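Local structure of putative isomerase YbhH (Escherichia coli, 6OTV) at residues Asp88-Asn92 with Asn123-Gly127; Gly127-Asp133 with Val159-Asn165; Leu253-Ala257 with Thr296-Val300; Gly304-Ile308 with Val319-Asn323. The protein is a putative isomerase of the PrpF family, related to diaminopimelate epimerase, whose substrate and exact reaction remain unassigned. All coordinates share one frame; numbering follows the deposited sequence. Where two conformers were deposited one is given.

Contact 1: residues Asp88-Asn92 with Asn123-Gly127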
loop_
_atom_site.group_PDB
_atom_site.type_symbol
_atom_site.label_atom_id
_atom_site.label_comp_id
_atom_site.label_asym_id
_atom_site.label_seq_id
_atom_site.Cartn_x
_atom_site.Cartn_y
_atom_site.Cartn_z
ATOM N N ASP A 88 -20.518 -12.206 14.537
ATOM C CA ASP A 88 -20.174 -12.467 13.146
ATOM C C ASP A 88 -19.089 -11.491 12.714
ATOM O O ASP A 88 -19.259 -10.274 12.841
ATOM C CB ASP A 88 -21.405 -12.335 12.244
ATOM C CG ASP A 88 -21.115 -12.680 10.791
ATOM O OD1 ASP A 88 -20.012 -13.186 10.488
ATOM O OD2 ASP A 88 -22.003 -12.441 9.947
ATOM N N THR A 89 -17.982 -12.027 12.199
ATOM C CA THR A 89 -16.843 -11.224 11.770
ATOM C C THR A 89 -16.559 -11.392 10.279
ATOM O O THR A 89 -15.425 -11.210 9.832
ATOM C CB THR A 89 -15.599 -11.573 12.589
ATOM O OG1 THR A 89 -15.299 -12.966 12.435
ATOM C CG2 THR A 89 -15.826 -11.265 14.065
ATOM N N THR A 90 -17.588 -11.729 9.490
ATOM C CA THR A 90 -17.363 -11.941 8.057
ATOM C C THR A 90 -17.135 -10.635 7.308
ATOM O O THR A 90 -16.058 -10.469 6.705
ATOM C CB THR A 90 -18.514 -12.756 7.459
ATOM O OG1 THR A 90 -18.540 -14.056 8.058
ATOM C CG2 THR A 90 -18.341 -12.901 5.957
ATOM N N PRO A 91 -18.064 -9.679 7.289
ATOM C CA PRO A 91 -17.973 -8.584 6.321
ATOM C C PRO A 91 -16.995 -7.494 6.748
ATOM O O PRO A 91 -16.425 -7.500 7.840
ATOM C CB PRO A 91 -19.403 -8.044 6.283
ATOM C CG PRO A 91 -19.870 -8.212 7.676
ATOM C CD PRO A 91 -19.213 -9.481 8.199
ATOM N N ASN A 92 -16.810 -6.542 5.837
ATOM C CA ASN A 92 -16.096 -5.300 6.107
ATOM C C ASN A 92 -17.131 -4.184 6.098
ATOM O O ASN A 92 -17.661 -3.829 5.038
ATOM C CB ASN A 92 -14.998 -5.059 5.070
ATOM C CG ASN A 92 -14.372 -3.676 5.182
ATOM O OD1 ASN A 92 -14.415 -3.039 6.235
ATOM N ND2 ASN A 92 -13.785 -3.207 4.088
ATOM N N ASN A 123 -8.240 -3.550 6.741
ATOM C CA ASN A 123 -9.368 -4.288 7.301
ATOM C C ASN A 123 -8.971 -5.751 7.442
ATOM O O ASN A 123 -8.771 -6.446 6.439
ATOM C CB ASN A 123 -10.611 -4.140 6.431
ATOM C CG ASN A 123 -11.731 -5.066 6.866
ATOM O OD1 ASN A 123 -12.078 -6.014 6.161
ATOM N ND2 ASN A 123 -12.286 -4.811 8.048
ATOM N N VAL A 124 -8.859 -6.217 8.691
ATOM C CA VAL A 124 -8.410 -7.580 8.960
ATOM C C VAL A 124 -9.393 -8.602 8.407
ATOM O O VAL A 124 -8.997 -9.705 8.012
ATOM C CB VAL A 124 -8.183 -7.767 10.475
ATOM C CG1 VAL A 124 -7.707 -9.178 10.784
ATOM C CG2 VAL A 124 -7.177 -6.749 10.990
ATOM N N ASN A 125 -10.682 -8.254 8.350
ATOM C CA ASN A 125 -11.691 -9.211 7.902
ATOM C C ASN A 125 -11.465 -9.625 6.454
ATOM O O ASN A 125 -11.590 -10.807 6.112
ATOM C CB ASN A 125 -13.090 -8.616 8.072
ATOM C CG ASN A 125 -13.328 -8.066 9.467
ATOM O OD1 ASN A 125 -12.836 -6.991 9.817
ATOM N ND2 ASN A 125 -14.093 -8.797 10.267
ATOM N N THR A 126 -11.126 -8.671 5.587
ATOM C CA THR A 126 -11.037 -8.919 4.156
ATOM C C THR A 126 -9.645 -8.738 3.571
ATOM O O THR A 126 -9.444 -9.078 2.400
ATOM C CB THR A 126 -11.993 -7.993 3.388
ATOM O OG1 THR A 126 -11.605 -6.630 3.603
ATOM C CG2 THR A 126 -13.428 -8.189 3.852
ATOM N N GLY A 127 -8.686 -8.212 4.332
ATOM C CA GLY A 127 -7.406 -7.861 3.750
ATOM C C GLY A 127 -7.428 -6.636 2.864
ATOM O O GLY A 127 -6.428 -6.353 2.199
#

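Contact 2: residues Gly127-Asp133 with Val159-Asn165. With EDO (1,2-ethanediol), chain D.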
loop_
_atom_site.group_PDB
_atom_site.type_symbol
_atom_site.label_atom_id
_atom_site.label_comp_id
_atom_site.label_asym_id
_atom_site.label_seq_id
_atom_site.Cartn_x
_atom_site.Cartn_y
_atom_site.Cartn_z
ATOM N N GLY A 127 -8.686 -8.212 4.332
ATOM C CA GLY A 127 -7.406 -7.861 3.750
ATOM C C GLY A 127 -7.428 -6.636 2.864
ATOM O O GLY A 127 -6.428 -6.353 2.199
ATOM N N THR A 128 -8.536 -5.902 2.832
ATOM C CA THR A 128 -8.644 -4.703 2.013
ATOM C C THR A 128 -7.973 -3.524 2.707
ATOM O O THR A 128 -8.097 -3.345 3.923
ATOM C CB THR A 128 -10.116 -4.382 1.737
ATOM O OG1 THR A 128 -10.737 -5.508 1.108
ATOM C CG2 THR A 128 -10.254 -3.167 0.824
ATOM N N PHE A 129 -7.254 -2.721 1.925
ATOM C CA PHE A 129 -6.583 -1.527 2.424
ATOM C C PHE A 129 -7.380 -0.290 2.027
ATOM O O PHE A 129 -7.744 -0.127 0.858
ATOM C CB PHE A 129 -5.154 -1.435 1.885
ATOM C CG PHE A 129 -4.219 -2.456 2.470
ATOM C CD1 PHE A 129 -4.240 -3.768 2.028
ATOM C CD2 PHE A 129 -3.314 -2.099 3.460
ATOM C CE1 PHE A 129 -3.377 -4.711 2.566
ATOM C CE2 PHE A 129 -2.446 -3.033 4.001
ATOM C CZ PHE A 129 -2.476 -4.341 3.553
ATOM N N ILE A 130 -7.652 0.574 3.003
ATOM C CA ILE A 130 -8.431 1.788 2.789
ATOM C C ILE A 130 -7.675 2.961 3.391
ATOM O O ILE A 130 -7.124 2.857 4.493
ATOM C CB ILE A 130 -9.844 1.689 3.410
ATOM C CG1 ILE A 130 -10.570 0.428 2.932
ATOM C CG2 ILE A 130 -10.667 2.925 3.072
ATOM C CD1 ILE A 130 -10.488 -0.727 3.906
ATOM N N GLU A 131 -7.644 4.078 2.671
ATOM C CA GLU A 131 -7.109 5.320 3.210
ATOM C C GLU A 131 -8.260 6.193 3.691
ATOM O O GLU A 131 -9.239 6.393 2.965
ATOM C CB GLU A 131 -6.271 6.078 2.179
ATOM C CG GLU A 131 -5.861 7.464 2.669
ATOM C CD GLU A 131 -4.824 8.141 1.790
ATOM O OE1 GLU A 131 -4.096 7.438 1.056
ATOM O OE2 GLU A 131 -4.736 9.386 1.842
ATOM N N ALA A 132 -8.141 6.697 4.914
ATOM C CA ALA A 132 -9.090 7.647 5.475
ATOM C C ALA A 132 -8.409 9.000 5.615
ATOM O O ALA A 132 -7.299 9.091 6.149
ATOM C CB ALA A 132 -9.615 7.173 6.832
ATOM N N ASP A 133 -9.071 10.044 5.129
ATOM C CA ASP A 133 -8.575 11.411 5.232
ATOM C C ASP A 133 -9.431 12.141 6.257
ATOM O O ASP A 133 -10.606 12.432 6.003
ATOM C CB ASP A 133 -8.598 12.098 3.869
ATOM C CG ASP A 133 -7.696 11.405 2.864
ATOM O OD1 ASP A 133 -6.614 10.927 3.269
ATOM O OD2 ASP A 133 -8.071 11.324 1.676
ATOM N N VAL A 159 -15.403 12.671 6.091
ATOM C CA VAL A 159 -14.244 11.789 6.088
ATOM C C VAL A 159 -14.224 11.061 4.752
ATOM O O VAL A 159 -15.235 10.481 4.338
ATOM C CB VAL A 159 -14.257 10.796 7.268
ATOM C CG1 VAL A 159 -15.600 10.096 7.384
ATOM C CG2 VAL A 159 -13.132 9.779 7.118
ATOM N N ALA A 160 -13.086 11.123 4.066
ATOM C CA ALA A 160 -12.933 10.496 2.762
ATOM C C ALA A 160 -12.344 9.102 2.930
ATOM O O ALA A 160 -11.327 8.928 3.608
ATOM C CB ALA A 160 -12.043 11.348 1.855
ATOM N N LEU A 161 -12.995 8.112 2.321
ATOM C CA LEU A 161 -12.570 6.717 2.387
ATOM C C LEU A 161 -12.232 6.262 0.975
ATOM O O LEU A 161 -13.125 6.153 0.126
ATOM C CB LEU A 161 -13.660 5.837 2.997
ATOM C CG LEU A 161 -14.140 6.206 4.400
ATOM C CD1 LEU A 161 -15.220 5.242 4.855
ATOM C CD2 LEU A 161 -12.974 6.223 5.388
ATOM N N THR A 162 -10.953 5.995 0.725
ATOM C CA THR A 162 -10.466 5.580 -0.585
ATOM C C THR A 162 -10.007 4.128 -0.518
ATOM O O THR A 162 -9.098 3.794 0.252
ATOM C CB THR A 162 -9.322 6.477 -1.052
ATOM O OG1 THR A 162 -9.756 7.842 -1.053
ATOM C CG2 THR A 162 -8.883 6.091 -2.456
ATOM N N PHE A 163 -10.622 3.279 -1.335
ATOM C CA PHE A 163 -10.301 1.858 -1.370
ATOM C C PHE A 163 -9.122 1.618 -2.308
ATOM O O PHE A 163 -9.129 2.075 -3.456
ATOM C CB PHE A 163 -11.527 1.048 -1.796
ATOM C CG PHE A 163 -12.593 0.975 -0.732
ATOM C CD1 PHE A 163 -13.289 2.115 -0.348
ATOM C CD2 PHE A 163 -12.891 -0.226 -0.107
ATOM C CE1 PHE A 163 -14.261 2.057 0.638
ATOM C CE2 PHE A 163 -13.866 -0.291 0.880
ATOM C CZ PHE A 163 -14.550 0.853 1.253
ATOM N N LEU A 164 -8.113 0.900 -1.813
ATOM C CA LEU A 164 -6.809 0.839 -2.463
ATOM C C LEU A 164 -6.567 -0.440 -3.254
ATOM O O LEU A 164 -5.800 -0.413 -4.222
ATOM C CB LEU A 164 -5.701 1.000 -1.417
ATOM C CG LEU A 164 -5.833 2.246 -0.538
ATOM C CD1 LEU A 164 -4.770 2.263 0.550
ATOM C CD2 LEU A 164 -5.767 3.508 -1.386
ATOM N N ASN A 165 -7.189 -1.554 -2.877
ATOM C CA ASN A 165 -6.993 -2.824 -3.576
ATOM C C ASN A 165 -8.327 -3.556 -3.716
ATOM O O ASN A 165 -8.470 -4.723 -3.347
ATOM C CB ASN A 165 -5.950 -3.685 -2.859
ATOM C CG ASN A 165 -6.349 -4.018 -1.431
ATOM O OD1 ASN A 165 -7.105 -3.282 -0.797
ATOM N ND2 ASN A 165 -5.847 -5.136 -0.921
HETATM C C1 EDO D . -8.408 -1.391 -6.990
HETATM O O1 EDO D . -7.111 -1.867 -7.361
HETATM C C2 EDO D . -8.254 -0.128 -6.150
HETATM O O2 EDO D . -9.437 0.106 -5.378
HETATM O O HOH W 1 -9.366 8.915 1.298
#

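Contact 3: residues Leu253-Ala257 with Thr296-Val300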
loop_
_atom_site.group_PDB
_atom_site.type_symbol
_atom_site.label_atom_id
_atom_site.label_comp_id
_atom_site.label_asym_id
_atom_site.label_seq_id
_atom_site.Cartn_x
_atom_site.Cartn_y
_atom_site.Cartn_z
ATOM N N LEU A 253 -29.877 -6.574 -8.093
ATOM C CA LEU A 253 -30.831 -6.183 -9.121
ATOM C C LEU A 253 -30.647 -4.704 -9.442
ATOM O O LEU A 253 -30.613 -3.867 -8.536
ATOM C CB LEU A 253 -32.261 -6.453 -8.659
ATOM C CG LEU A 253 -32.623 -7.906 -8.349
ATOM C CD1 LEU A 253 -34.110 -8.023 -8.058
ATOM C CD2 LEU A 253 -32.229 -8.809 -9.506
ATOM N N ILE A 254 -30.514 -4.382 -10.727
ATOM C CA ILE A 254 -30.282 -3.004 -11.140
ATOM C C ILE A 254 -31.411 -2.538 -12.051
ATOM O O ILE A 254 -32.057 -3.326 -12.748
ATOM C CB ILE A 254 -28.917 -2.817 -11.836
ATOM C CG1 ILE A 254 -28.865 -3.580 -13.160
ATOM C CG2 ILE A 254 -27.786 -3.247 -10.913
ATOM C CD1 ILE A 254 -27.743 -3.129 -14.072
ATOM N N SER A 255 -31.639 -1.231 -12.026
ATOM C CA SER A 255 -32.629 -0.558 -12.851
ATOM C C SER A 255 -32.231 0.907 -12.939
ATOM O O SER A 255 -31.419 1.376 -12.132
ATOM C CB SER A 255 -34.044 -0.712 -12.265
ATOM O OG SER A 255 -34.155 -0.076 -11.003
ATOM N N PRO A 256 -32.760 1.652 -13.912
ATOM C CA PRO A 256 -32.389 3.067 -14.025
ATOM C C PRO A 256 -32.746 3.844 -12.766
ATOM O O PRO A 256 -33.666 3.488 -12.026
ATOM C CB PRO A 256 -33.203 3.556 -15.229
ATOM C CG PRO A 256 -33.475 2.325 -16.024
ATOM C CD PRO A 256 -33.640 1.227 -15.018
ATOM N N ALA A 257 -31.989 4.911 -12.525
ATOM C CA ALA A 257 -32.252 5.781 -11.388
ATOM C C ALA A 257 -33.584 6.504 -11.557
ATOM O O ALA A 257 -34.056 6.736 -12.673
ATOM C CB ALA A 257 -31.127 6.802 -11.226
ATOM N N THR A 296 -24.384 -3.282 -17.319
ATOM C CA THR A 296 -24.874 -1.989 -16.855
ATOM C C THR A 296 -25.002 -0.995 -18.004
ATOM O O THR A 296 -25.884 -0.130 -17.982
ATOM C CB THR A 296 -23.946 -1.445 -15.765
ATOM O OG1 THR A 296 -23.798 -2.428 -14.734
ATOM C CG2 THR A 296 -24.516 -0.184 -15.149
ATOM N N ARG A 297 -24.151 -1.118 -19.026
ATOM C CA ARG A 297 -24.219 -0.220 -20.172
ATOM C C ARG A 297 -25.495 -0.402 -20.985
ATOM O O ARG A 297 -25.853 0.493 -21.757
ATOM C CB ARG A 297 -23.000 -0.427 -21.070
ATOM C CG ARG A 297 -21.664 -0.218 -20.373
ATOM C CD ARG A 297 -21.393 1.254 -20.126
ATOM N NE ARG A 297 -19.971 1.511 -19.923
ATOM C CZ ARG A 297 -19.429 2.723 -19.904
ATOM N NH1 ARG A 297 -20.189 3.795 -20.079
ATOM N NH2 ARG A 297 -18.124 2.866 -19.715
ATOM N N GLN A 298 -26.181 -1.534 -20.836
ATOM C CA GLN A 298 -27.449 -1.779 -21.513
ATOM C C GLN A 298 -28.655 -1.348 -20.690
ATOM O O GLN A 298 -29.788 -1.487 -21.161
ATOM C CB GLN A 298 -27.598 -3.267 -21.854
ATOM C CG GLN A 298 -26.397 -3.895 -22.532
ATOM C CD GLN A 298 -26.588 -5.381 -22.773
ATOM O OE1 GLN A 298 -27.633 -5.947 -22.444
ATOM N NE2 GLN A 298 -25.576 -6.021 -23.348
ATOM N N ILE A 299 -28.447 -0.843 -19.474
ATOM C CA ILE A 299 -29.527 -0.528 -18.547
ATOM C C ILE A 299 -29.606 0.968 -18.269
ATOM O O ILE A 299 -30.686 1.565 -18.324
ATOM C CB ILE A 299 -29.386 -1.322 -17.227
ATOM C CG1 ILE A 299 -29.226 -2.818 -17.517
ATOM C CG2 ILE A 299 -30.578 -1.073 -16.314
ATOM C CD1 ILE A 299 -30.332 -3.403 -18.373
ATOM N N VAL A 300 -28.472 1.592 -17.980
ATOM C CA VAL A 300 -28.435 3.001 -17.596
ATOM C C VAL A 300 -27.543 3.736 -18.586
ATOM O O VAL A 300 -26.673 3.130 -19.233
ATOM C CB VAL A 300 -27.949 3.186 -16.140
ATOM C CG1 VAL A 300 -28.824 2.390 -15.187
ATOM C CG2 VAL A 300 -26.485 2.785 -16.006
#

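Contact 4: residues Gly304-Ile308 with Val319-Asn323. With EDO (1,2-ethanediol), chain O.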
loop_
_atom_site.group_PDB
_atom_site.type_symbol
_atom_site.label_atom_id
_atom_site.label_comp_id
_atom_site.label_asym_id
_atom_site.label_seq_id
_atom_site.Cartn_x
_atom_site.Cartn_y
_atom_site.Cartn_z
ATOM N N GLY A 304 -19.208 7.684 -17.364
ATOM C CA GLY A 304 -17.809 8.063 -17.382
ATOM C C GLY A 304 -17.187 7.949 -15.998
ATOM O O GLY A 304 -17.592 7.134 -15.162
ATOM N N TYR A 305 -16.180 8.782 -15.756
ATOM C CA TYR A 305 -15.551 8.876 -14.446
ATOM C C TYR A 305 -16.008 10.138 -13.720
ATOM O O TYR A 305 -16.472 11.108 -14.324
ATOM C CB TYR A 305 -14.021 8.862 -14.562
ATOM C CG TYR A 305 -13.447 7.524 -14.978
ATOM C CD1 TYR A 305 -12.903 7.343 -16.246
ATOM C CD2 TYR A 305 -13.463 6.439 -14.114
ATOM C CE1 TYR A 305 -12.381 6.112 -16.637
ATOM C CE2 TYR A 305 -12.947 5.211 -14.494
ATOM C CZ TYR A 305 -12.408 5.050 -15.754
ATOM O OH TYR A 305 -11.899 3.822 -16.116
ATOM N N GLY A 306 -15.872 10.106 -12.393
ATOM C CA GLY A 306 -16.296 11.196 -11.539
ATOM C C GLY A 306 -17.260 10.713 -10.471
ATOM O O GLY A 306 -17.095 9.613 -9.927
ATOM N N ASN A 307 -18.255 11.547 -10.176
ATOM C CA ASN A 307 -19.249 11.234 -9.158
ATOM C C ASN A 307 -20.328 10.327 -9.742
ATOM O O ASN A 307 -20.992 10.687 -10.721
ATOM C CB ASN A 307 -19.865 12.514 -8.611
ATOM C CG ASN A 307 -20.849 12.248 -7.493
ATOM O OD1 ASN A 307 -20.465 12.155 -6.329
ATOM N ND2 ASN A 307 -22.127 12.123 -7.839
ATOM N N ILE A 308 -20.518 9.164 -9.132
ATOM C CA ILE A 308 -21.515 8.191 -9.564
ATOM C C ILE A 308 -22.472 7.975 -8.400
ATOM O O ILE A 308 -22.081 7.443 -7.353
ATOM C CB ILE A 308 -20.873 6.873 -10.009
ATOM C CG1 ILE A 308 -19.914 7.135 -11.168
ATOM C CG2 ILE A 308 -21.937 5.873 -10.404
ATOM C CD1 ILE A 308 -19.304 5.888 -11.749
ATOM N N VAL A 319 -20.322 7.721 -5.100
ATOM C CA VAL A 319 -19.028 7.061 -5.228
ATOM C C VAL A 319 -18.223 7.824 -6.268
ATOM O O VAL A 319 -18.689 8.026 -7.394
ATOM C CB VAL A 319 -19.161 5.583 -5.634
ATOM C CG1 VAL A 319 -17.783 4.923 -5.682
ATOM C CG2 VAL A 319 -20.083 4.838 -4.681
ATOM N N HIS A 320 -17.030 8.266 -5.882
ATOM C CA HIS A 320 -16.121 8.934 -6.803
ATOM C C HIS A 320 -15.165 7.902 -7.384
ATOM O O HIS A 320 -14.459 7.213 -6.639
ATOM C CB HIS A 320 -15.347 10.052 -6.107
ATOM C CG HIS A 320 -14.454 10.826 -7.027
ATOM N ND1 HIS A 320 -13.094 10.612 -7.103
ATOM C CD2 HIS A 320 -14.731 11.804 -7.923
ATOM C CE1 HIS A 320 -12.571 11.429 -7.999
ATOM N NE2 HIS A 320 -13.542 12.163 -8.511
ATOM N N LEU A 321 -15.158 7.786 -8.705
ATOM C CA LEU A 321 -14.263 6.887 -9.414
ATOM C C LEU A 321 -13.146 7.675 -10.087
ATOM O O LEU A 321 -13.279 8.867 -10.380
ATOM C CB LEU A 321 -15.025 6.067 -10.459
ATOM C CG LEU A 321 -15.886 4.922 -9.932
ATOM C CD1 LEU A 321 -16.319 4.033 -11.081
ATOM C CD2 LEU A 321 -15.124 4.115 -8.897
ATOM N N SER A 322 -12.039 6.982 -10.338
ATOM C CA SER A 322 -10.831 7.591 -10.876
ATOM C C SER A 322 -9.912 6.479 -11.356
ATOM O O SER A 322 -9.873 5.395 -10.767
ATOM C CB SER A 322 -10.131 8.456 -9.820
ATOM O OG SER A 322 -8.776 8.690 -10.156
ATOM N N ASN A 323 -9.173 6.755 -12.428
ATOM C CA ASN A 323 -8.260 5.751 -12.971
ATOM C C ASN A 323 -7.137 6.462 -13.712
ATOM O O ASN A 323 -7.388 7.119 -14.727
ATOM C CB ASN A 323 -9.007 4.787 -13.888
ATOM C CG ASN A 323 -8.223 3.513 -14.157
ATOM O OD1 ASN A 323 -6.999 3.484 -14.032
ATOM N ND2 ASN A 323 -8.932 2.451 -14.528
HETATM C C1 EDO O . -4.628 5.239 -9.977
HETATM O O1 EDO O . -5.319 4.542 -11.022
HETATM C C2 EDO O . -5.616 5.917 -9.031
HETATM O O2 EDO O . -6.290 6.983 -9.710
#

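Contact 1: residues Asp88-Asn92 with Asn123-Gly127
An Asx turn on the way from strand 87-88 to helix 94-106 meets an Asx motif at the end of strand 116-123, with Asn125 reaching over to Thr89 and Asn92 lying against Asn123. The bridging bond runs from Asn125 ND2 to Thr89 O, 2.8 Å and nearly straight (163°). Asn125 CG stands anti to the carbonyl carbon (chi1 -51°), and from there its amide reaches Thr89 O. That oxygen lies in the amide plane of Asn125, while the donor approaches from above the Thr89 carbonyl plane. Asn125 also sets its CB 3.5 Å from Pro91 O, and its OD1 accepts from the backbone N of Phe77 on strand 73-80. The Asn92 and Asn123 amides stack with planes 18° apart; Asn92 CB rests 3.3 Å from Asn123 OD1 and 3.7 Å from Thr126 CG2. Two donors hold that oxygen: Thr126 OG1 at 2.7 Å from Asn123 OD1, in the carbonyl plane, and Thr126 N, above it. In the other turn, Asp88 OD1 takes both N and OG1 of Thr90. Each turn is therefore braced by its own threonine, and the amide of Asn125, bonded at both ends to backbone atoms, should have little freedom to flip.

Contact 2: residues Gly127-Asp133 with Val159-Asn165
Ile130 lies over one face of the Phe163 ring, its CG1 4.0 Å from the ring centroid and only 18° off the normal, a CH-pi contact displaced toward the rim. The two side chains run side by side, pointing the same way from a non-hydrogen-bonded pair. On the same face of the sheet, the next such pair brings Leu161 CD2 to 3.8 Å from Ala132 CB, and helix 94-106 packs on Ile130 and Leu161. Outward from here the strands are joined as an antiparallel ladder. Glu131 and Thr162 exchange backbone bonds in both directions, and Asp133 N binds Ala160 O, with a weak return bond from Ala160 N. Just after Phe163, Leu164 N donates to Phe129 O. There Asn165 takes over from the backbone: its CG sits between the backbone N and the carbonyl carbon (chi1 60°), which lets OD1 accept from Phe129 N at 2.8 Å, almost straight at 177°. Its ND2 comes to the edge of the Phe129 ring, 3.6 Å from CD1, and makes a weak bond to Gly127 O. On the face bearing Glu131, Asp133 and Thr162, a water is hydrogen-bonded to Glu131 O, Asp133 OD2 and Thr162 OG1. Glu131 forms salt bridges with Arg118 and Arg120. Because Glu131 OE2 lies just 2.8 Å from Asp133 OD1, one of these acids may hold a proton, or the arginines may offset both charges.

Contact 3: residues Leu253-Ala257 with Thr296-Val300
Thr296 O takes two backbone donors at once, Ile299 N and Val300 N, each 3.1 Å away, and so fastens the end of the short 3-10 segment 296-298. This turn directs Ile299 and Val300 at the end of strand 250-255. From the strand side, Ile254 reaches out with CG1 lodged between its backbone N and carbonyl carbon (chi1 65°) and the chain extended beyond (chi2 163°). That shape carries CD1 across to Ile299, 3.8 Å from its CG1, the two chains meeting at a slant. The same methyl ends 4.1 Å from Thr296 OG1, a van der Waals contact; the hydroxyl itself is bonded to Ser288 OG in helix 279-290. The other branch of Ile299, CG2, turns to the residues following Ile254: it lies 4.1 Å from Ser255 CA and 4.0 Å from Pro256 CD, with the proline ring and the isoleucine at about a right angle. Pro256 CG also approaches Ile299 O at 3.7 Å. Val300 completes the fit, setting CG1 3.8 Å from Pro256 CA. Ile299 thus lies along the strand end, one branch on Ile254 and the other on Ser255 and Pro256, and the contact between the segments is van der Waals packing throughout. Strand 250-255 lies between strand 197-202, its parallel partner, and strand 263-267, its antiparallel one. Ile200 and Pro202 of the first, with Ile263 of the second, extend the apolar patch, while Ser255 turns its hydroxyl to Asn264.

Contact 4: residues Gly304-Ile308 with Val319-Asn323
Ile308 and Val319 exchange two backbone bonds in the beta hairpin of strands 306-312 and 315-322, Ile308 N to Val319 O at 2.8 Å and Val319 N to Ile308 O at 2.9 Å. Two residues along each strand, Leu321 N donates to Gly306 O at 2.9 Å. The same Gly306 oxygen receives a CA-H...O contact from His320 CA at 3.3 Å. Gly306 has a positive phi (125°), and a CB there would jam against the carbonyl oxygen before it. Apolar packing gathers on the face bearing Ile308, Val319 and Leu321, where Ile308 CD1 meets Leu321 CD1 at 3.6 Å, the two chains slanting across one another. Tyr305 holds CG anti to its carbonyl carbon (chi1 -70°), which lays the ring edge by Leu321, with CB near the ring plane and 4.0 Å from Tyr305 CD2. Farther out on this ring, Asn323 CB lies 3.9 Å from Tyr305 CZ, and the amide plane stands 80° to the ring. Among polar side chains, Asn323 is held from outside the hairpin pair: OD1 accepts from Thr330 OG1 and Gly325 N, and ND2 donates to Asp327 O. Ser322 OG is hydrogen-bonded to a 1,2-ethanediol, probably a crystallisation additive. Strand 315-322 runs between its hairpin partner and strand 332-344, which it bonds through His320 and Ser322. Helix 279-290 lies against Val319, Leu321 and Tyr305, with Ala282, Ser286 and Ala290 at the interface.

All four contacts follow in series along the chain; none nests in or crosses another. Contact 1 closes a loop holding helix 94-106 and strand 116-123. Contact 2 starts from the shared Gly127 and closes a 25-residue excursion that is mostly loop; the two touch, with Asn123 N probably bonded to Thr128 O. Contact 3 closes a longer loop containing strand 263-267 and helix 279-290. Contact 4, almost next in sequence, closes a tight hairpin, its centre about 17 Å from that of contact 3. Strand 332-344 pairs with both 158-163 and 315-322, connecting the regions of contacts 2 and 4, whose nearest atoms are about 7 Å apart.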